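Local coordinates for protein arginase (Trypanosoma brucei brucei, PDB 4RHJ) that is of unknown function but has the arginase-deacetylase fold, in a form that evolved without the binuclear manganese cluster of true arginases, at residues 30-35 / 133-138; 126-131 / 151-156; 145-150 / 283-288. One frame throughout, in Å; residues are numbered along the deposited sequence.

Contact 1 (30-35 / 133-138); sequences KGVTPR and KGYVPV
K133 reaches across from the turn after helix 116-131 and lodges its ammonium group between two backbone carbonyls of the 30-35 loop. NZ donates to K30 O at 2.8 Å, nearly end-on to the carbonyl (C=O...N angle 163°), and to V32 O at 2.9 Å, where it lies tilted out of the carbonyl plane. The side chain runs straight through CG, CD and CE and then kinks at its last torsion (chi4 -82°), the bend that carries NZ in between the two oxygens. The adjacent residue, G134, ends that helix in a Schellman motif with positive phi, and R35 lies alongside this turn. With CG anti to the backbone N (chi1 173°) and the chain extended to NE, the arginine passes its methylenes over two oxygens in turn, CB 3.1 Å from K133 O and CD 3.4 Å from G134 O. V32 CG1 meets the phenol end of Y135, 3.4 Å from OH and 4.0 Å from CZ, the side chains crossing at a slant, while the carbonyl of T33 stands at the ring's edge, near its plane. L99 of strand 95-103 packs on both V32 and Y135. The general lesson is that a loop without regular structure can be tied down by its own backbone oxygens: one cation takes up the carbonyls of K30 and V32, an environment that would be expected to favour the charged lysine, while R35 lays methylene groups against the carbonyls of the turn and Y135 brings its ring end to V32.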
# COMPACT_ATOMS: atom_id res chain seq x y z
N LYS A 30 31.30 26.07 4.92
CA LYS A 30 32.70 26.19 5.26
C LYS A 30 32.87 26.44 6.75
O LYS A 30 33.58 25.70 7.43
CB LYS A 30 33.36 27.31 4.45
CG LYS A 30 33.27 27.16 2.94
CD LYS A 30 34.11 28.23 2.23
CE LYS A 30 33.88 28.24 0.72
NZ LYS A 30 34.55 29.38 0.02
N GLY A 31 32.20 27.47 7.26
CA GLY A 31 32.45 27.96 8.61
C GLY A 31 31.73 27.31 9.79
O GLY A 31 31.59 27.94 10.84
N VAL A 32 31.29 26.07 9.63
CA VAL A 32 30.60 25.37 10.71
C VAL A 32 31.63 24.85 11.71
O VAL A 32 32.59 24.19 11.32
CB VAL A 32 29.73 24.21 10.17
CG1 VAL A 32 29.20 23.36 11.31
CG2 VAL A 32 28.59 24.75 9.35
N THR A 33 31.44 25.18 12.99
CA THR A 33 32.42 24.85 14.02
C THR A 33 32.62 23.34 14.02
O THR A 33 31.67 22.59 14.14
CB THR A 33 31.99 25.32 15.43
OG1 THR A 33 32.02 26.76 15.50
CG2 THR A 33 32.92 24.75 16.48
N PRO A 34 33.87 22.91 13.84
CA PRO A 34 34.17 21.48 13.71
C PRO A 34 33.73 20.64 14.90
O PRO A 34 33.63 21.11 16.03
CB PRO A 34 35.70 21.46 13.59
CG PRO A 34 36.16 22.79 14.09
CD PRO A 34 35.08 23.74 13.73
N ARG A 35 33.44 19.38 14.61
CA ARG A 35 33.21 18.36 15.60
C ARG A 35 34.38 18.33 16.59
O ARG A 35 35.53 18.23 16.17
CB ARG A 35 33.05 17.01 14.90
CG ARG A 35 32.96 15.81 15.79
CD ARG A 35 33.33 14.60 15.00
NE ARG A 35 33.01 13.38 15.71
CZ ARG A 35 33.29 12.17 15.24
NH1 ARG A 35 33.89 12.05 14.06
NH2 ARG A 35 32.95 11.09 15.94
N LYS A 133 35.14 17.68 8.56
CA LYS A 133 34.84 18.04 9.94
C LYS A 133 34.25 16.91 10.78
O LYS A 133 33.88 17.11 11.93
CB LYS A 133 33.90 19.25 9.99
CG LYS A 133 34.29 20.43 9.13
CD LYS A 133 33.20 21.51 9.23
CE LYS A 133 33.55 22.77 8.46
NZ LYS A 133 34.46 23.69 9.21
N GLY A 134 34.15 15.72 10.21
CA GLY A 134 33.68 14.58 10.98
C GLY A 134 32.17 14.51 11.15
O GLY A 134 31.68 13.89 12.09
N TYR A 135 31.42 15.15 10.25
CA TYR A 135 29.98 14.94 10.18
C TYR A 135 29.76 13.88 9.13
O TYR A 135 30.51 13.85 8.15
CB TYR A 135 29.22 16.21 9.81
CG TYR A 135 29.52 17.40 10.69
CD1 TYR A 135 30.71 18.09 10.56
CD2 TYR A 135 28.62 17.85 11.64
CE1 TYR A 135 31.01 19.16 11.35
CE2 TYR A 135 28.91 18.94 12.44
CZ TYR A 135 30.12 19.59 12.28
OH TYR A 135 30.49 20.69 13.03
N VAL A 136 28.79 12.99 9.35
CA VAL A 136 28.28 12.07 8.33
C VAL A 136 27.31 12.85 7.44
O VAL A 136 26.23 13.23 7.89
CB VAL A 136 27.56 10.83 8.94
CG1 VAL A 136 26.72 10.10 7.89
CG2 VAL A 136 28.53 9.87 9.57
N PRO A 137 27.68 13.08 6.18
CA PRO A 137 26.84 13.83 5.25
C PRO A 137 25.58 13.05 4.84
O PRO A 137 25.64 11.84 4.64
CB PRO A 137 27.76 14.06 4.06
CG PRO A 137 28.66 12.82 4.07
CD PRO A 137 28.83 12.45 5.50
N VAL A 138 24.44 13.74 4.76
CA VAL A 138 23.20 13.16 4.21
C VAL A 138 22.50 14.11 3.22
O VAL A 138 21.96 15.13 3.61
CB VAL A 138 22.21 12.82 5.30
CG1 VAL A 138 21.16 11.89 4.76
CG2 VAL A 138 22.92 12.18 6.49

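Contact 2 (126-131 / 151-156); sequences ASTELL and VEAYKR
The hydroxyl of S127 has two carbonyls of its own helix as hydrogen-bond acceptors, S123 O and L124 O, and its one proton can go to either; in that pose OG lies 3.1 Å from A153 CB. The first torsion (chi1 56°) folds OG back onto the preceding turn. T128 behaves similarly: OG1 is bonded to L124 O and lies 3.0 Å from the same methyl, so A153 abuts two hydroxyl oxygens that are already satisfied. R156 crosses T128 at about a right angle, one guanidinium face over OG1; the angle is too poor for a hydrogen bond, and NE instead makes a weak one to A153 O. Further along, L131 supplies the apolar part, with CD1 3.8 Å from Y154 CB and CD2 3.9 Å from Y154 CD2. The small side chains are consistent with the 8.3 Å approach of the short axes, which cross at a signed angle of -49°. The two helices flank strand 136-140 in chain order, as successive helices do on one face of a parallel α/β sheet; helix 23-30 packs on A126, E129 and L130, while I163 of strand 163-168 touches V151, Y154 and K155.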
# COMPACT_ATOMS: atom_id res chain seq x y z
N ALA A 126 30.62 20.54 -0.82
CA ALA A 126 29.88 20.40 0.43
C ALA A 126 30.27 19.11 1.15
O ALA A 126 30.67 19.14 2.31
CB ALA A 126 28.39 20.41 0.16
N SER A 127 30.16 17.98 0.46
CA SER A 127 30.44 16.68 1.05
C SER A 127 31.86 16.64 1.62
O SER A 127 32.08 16.20 2.75
CB SER A 127 30.24 15.57 0.02
OG SER A 127 31.03 15.80 -1.13
N THR A 128 32.81 17.11 0.82
CA THR A 128 34.19 17.26 1.26
C THR A 128 34.33 18.11 2.54
O THR A 128 35.10 17.77 3.46
CB THR A 128 35.06 17.90 0.16
OG1 THR A 128 35.22 16.98 -0.94
CG2 THR A 128 36.41 18.27 0.70
N GLU A 129 33.57 19.20 2.61
CA GLU A 129 33.67 20.13 3.72
C GLU A 129 32.82 19.68 4.91
O GLU A 129 32.93 20.23 6.00
CB GLU A 129 33.25 21.54 3.29
CG GLU A 129 33.80 22.66 4.16
CD GLU A 129 34.98 23.40 3.53
OE1 GLU A 129 35.47 22.98 2.46
OE2 GLU A 129 35.42 24.42 4.09
N LEU A 130 31.98 18.68 4.68
CA LEU A 130 31.22 18.06 5.76
C LEU A 130 31.99 16.88 6.35
O LEU A 130 31.96 16.64 7.56
CB LEU A 130 29.85 17.59 5.27
CG LEU A 130 28.84 18.73 5.14
CD1 LEU A 130 27.42 18.22 4.89
CD2 LEU A 130 28.91 19.65 6.36
N LEU A 131 32.67 16.17 5.47
CA LEU A 131 33.45 15.00 5.82
C LEU A 131 34.75 15.38 6.49
O LEU A 131 35.24 14.66 7.36
CB LEU A 131 33.75 14.15 4.59
CG LEU A 131 32.62 13.30 4.03
CD1 LEU A 131 33.07 12.63 2.76
CD2 LEU A 131 32.19 12.29 5.07
N VAL A 151 30.59 10.14 -2.22
CA VAL A 151 31.55 9.06 -2.08
C VAL A 151 32.91 9.45 -2.69
O VAL A 151 33.95 8.95 -2.26
CB VAL A 151 31.03 7.76 -2.73
CG1 VAL A 151 30.74 7.99 -4.15
CG2 VAL A 151 32.04 6.62 -2.60
N GLU A 152 32.94 10.37 -3.65
CA GLU A 152 34.22 10.80 -4.22
C GLU A 152 34.97 11.81 -3.34
O GLU A 152 36.20 11.85 -3.37
CB GLU A 152 34.03 11.37 -5.62
CG GLU A 152 33.97 10.27 -6.67
CD GLU A 152 34.20 10.78 -8.05
OE1 GLU A 152 33.69 11.88 -8.35
OE2 GLU A 152 34.88 10.09 -8.82
N ALA A 153 34.23 12.59 -2.57
CA ALA A 153 34.80 13.44 -1.52
C ALA A 153 35.41 12.61 -0.39
O ALA A 153 36.33 13.06 0.30
CB ALA A 153 33.76 14.33 -0.97
N TYR A 154 34.88 11.41 -0.21
CA TYR A 154 35.32 10.51 0.86
C TYR A 154 36.63 9.84 0.49
O TYR A 154 37.55 9.74 1.31
CB TYR A 154 34.25 9.45 1.15
CG TYR A 154 34.49 8.70 2.44
CD1 TYR A 154 35.42 7.67 2.50
CD2 TYR A 154 33.79 9.02 3.58
CE1 TYR A 154 35.64 7.00 3.67
CE2 TYR A 154 34.01 8.35 4.76
CZ TYR A 154 34.93 7.34 4.80
OH TYR A 154 35.15 6.68 5.98
N LYS A 155 36.68 9.36 -0.74
CA LYS A 155 37.85 8.66 -1.25
C LYS A 155 39.00 9.63 -1.51
O LYS A 155 40.17 9.25 -1.51
CB LYS A 155 37.50 7.91 -2.54
CG LYS A 155 38.42 6.75 -2.85
CD LYS A 155 38.35 5.68 -1.78
CE LYS A 155 39.06 4.43 -2.23
NZ LYS A 155 38.96 3.36 -1.22
N ARG A 156 38.67 10.90 -1.73
CA ARG A 156 39.68 11.94 -1.82
C ARG A 156 40.34 12.14 -0.47
O ARG A 156 41.57 12.13 -0.35
CB ARG A 156 39.05 13.24 -2.30
CG ARG A 156 39.79 14.51 -1.89
CD ARG A 156 38.80 15.61 -1.55
NE ARG A 156 37.48 15.32 -2.10
CZ ARG A 156 37.11 15.63 -3.34
NH1 ARG A 156 37.95 16.23 -4.16
NH2 ARG A 156 35.89 15.33 -3.76

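Contact 3 (145-150 / 283-288); sequences SATLSM and GIDVYG
This is a buried packing of helix and preceding loop on a strand, near the centre of the chain: the segment 145-150, whose later residues belong to helix 148-157, lies on strand 281-287. D285 is the residue most covered. Its CG stands anti to the backbone N (chi1 179°), which carries the carboxylate against A146 and T147, with OD2 3.4 Å from A146 C. T147 meets D285 at about a right angle, its OG1 3.3 Å from OD2; this is at most a weak bond, the stronger partner of that hydroxyl being S242 OG on strand 239-244. OD1 is bonded weakly to S139 OG on the strand on the other side. In the arginase-deacetylase fold the loops at the carboxyl ends of the parallel strands line the site that holds metal in true arginases, and the Y287 end of this contact reaches that region. The hydroxyl of Y287 is bonded to H167 NE2, and its side chain lies about 3 Å at nearest from that of D244, which binds manganese in another crystal structure of the protein, although no metal is bound in this chain. Toward the start of the strand, M150 CE packs 3.9 Å from I284 O.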
# COMPACT_ATOMS: atom_id res chain seq x y z
N SER A 145 22.44 11.71 -8.34
CA SER A 145 23.78 12.20 -8.69
C SER A 145 24.64 12.49 -7.48
O SER A 145 25.87 12.38 -7.53
CB SER A 145 23.67 13.45 -9.54
OG SER A 145 22.70 14.33 -9.01
N ALA A 146 23.99 12.87 -6.39
CA ALA A 146 24.66 13.11 -5.11
C ALA A 146 25.09 11.82 -4.44
O ALA A 146 25.27 11.78 -3.22
CB ALA A 146 23.77 13.89 -4.18
N THR A 147 25.22 10.74 -5.21
CA THR A 147 25.87 9.54 -4.70
C THR A 147 27.31 9.60 -5.15
O THR A 147 28.22 9.50 -4.34
CB THR A 147 25.17 8.26 -5.17
OG1 THR A 147 23.97 8.09 -4.42
CG2 THR A 147 26.09 7.03 -4.98
N LEU A 148 27.49 9.85 -6.44
CA LEU A 148 28.80 10.01 -7.05
C LEU A 148 29.70 11.01 -6.32
O LEU A 148 30.81 10.67 -5.93
CB LEU A 148 28.60 10.43 -8.52
CG LEU A 148 29.80 10.82 -9.37
CD1 LEU A 148 30.88 9.75 -9.34
CD2 LEU A 148 29.33 11.07 -10.79
N SER A 149 29.22 12.23 -6.11
CA SER A 149 30.02 13.31 -5.53
C SER A 149 30.46 13.05 -4.09
O SER A 149 31.60 13.32 -3.73
CB SER A 149 29.25 14.63 -5.57
OG SER A 149 28.35 14.67 -6.67
N MET A 150 29.53 12.55 -3.28
CA MET A 150 29.72 12.37 -1.84
C MET A 150 30.71 11.25 -1.51
O MET A 150 31.55 11.38 -0.61
CB MET A 150 28.38 12.09 -1.16
CG MET A 150 27.37 13.25 -1.23
SD MET A 150 25.77 12.79 -0.52
CE MET A 150 26.18 12.63 1.21
N GLY A 283 27.96 8.11 4.12
CA GLY A 283 26.99 9.10 3.72
C GLY A 283 25.72 8.47 3.19
O GLY A 283 25.66 7.28 2.93
N ILE A 284 24.69 9.31 3.04
CA ILE A 284 23.35 8.86 2.65
C ILE A 284 22.71 9.84 1.65
O ILE A 284 22.64 11.04 1.89
CB ILE A 284 22.42 8.71 3.88
CG1 ILE A 284 23.00 7.74 4.91
CG2 ILE A 284 21.02 8.24 3.46
CD1 ILE A 284 22.27 7.76 6.21
N ASP A 285 22.26 9.31 0.53
CA ASP A 285 21.62 10.11 -0.49
C ASP A 285 20.23 9.60 -0.72
O ASP A 285 20.03 8.50 -1.25
CB ASP A 285 22.39 10.09 -1.83
CG ASP A 285 21.70 10.93 -2.92
OD1 ASP A 285 20.99 11.89 -2.57
OD2 ASP A 285 21.87 10.63 -4.11
N VAL A 286 19.25 10.39 -0.31
CA VAL A 286 17.89 9.97 -0.56
C VAL A 286 17.27 10.83 -1.64
O VAL A 286 17.06 12.03 -1.45
CB VAL A 286 17.05 10.03 0.72
CG1 VAL A 286 15.81 9.19 0.53
CG2 VAL A 286 17.86 9.49 1.89
N TYR A 287 16.95 10.20 -2.77
CA TYR A 287 16.62 10.86 -4.03
C TYR A 287 15.44 10.21 -4.76
O TYR A 287 14.86 9.25 -4.27
CB TYR A 287 17.83 10.84 -4.96
CG TYR A 287 18.31 9.45 -5.34
CD1 TYR A 287 19.20 8.75 -4.53
CD2 TYR A 287 17.89 8.86 -6.52
CE1 TYR A 287 19.65 7.49 -4.89
CE2 TYR A 287 18.34 7.62 -6.89
CZ TYR A 287 19.21 6.92 -6.08
OH TYR A 287 19.64 5.66 -6.46
N GLY A 288 15.11 10.73 -5.94
CA GLY A 288 14.06 10.13 -6.76
C GLY A 288 12.68 10.74 -6.64
O GLY A 288 11.74 10.33 -7.31

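Overall arrangement
The three contacts form a continuous path from the surface to the core of one α/β fold built on a parallel sheet. Contact 1 is peripheral; its centre lies about 11 Å from that of contact 2 and 17 Å from that of contact 3, with 12 Å between the centres of contacts 2 and 3. Strand 136-140 joins them: P137 packs on L131 of contact 2 and on M150 of contact 3, and its carbonyl probably bonds to I284 N on the neighbouring strand 281-287. Contacts 2 and 3 share helix 148-157. Along the chain the segments of contact 2 alternate with those of contacts 1 and 3, whereas contact 1 closes before contact 3 opens. Sequential helix-strand-helix packing thereby connects a peripheral loop to the region near the aspartate that binds manganese in another crystal structure.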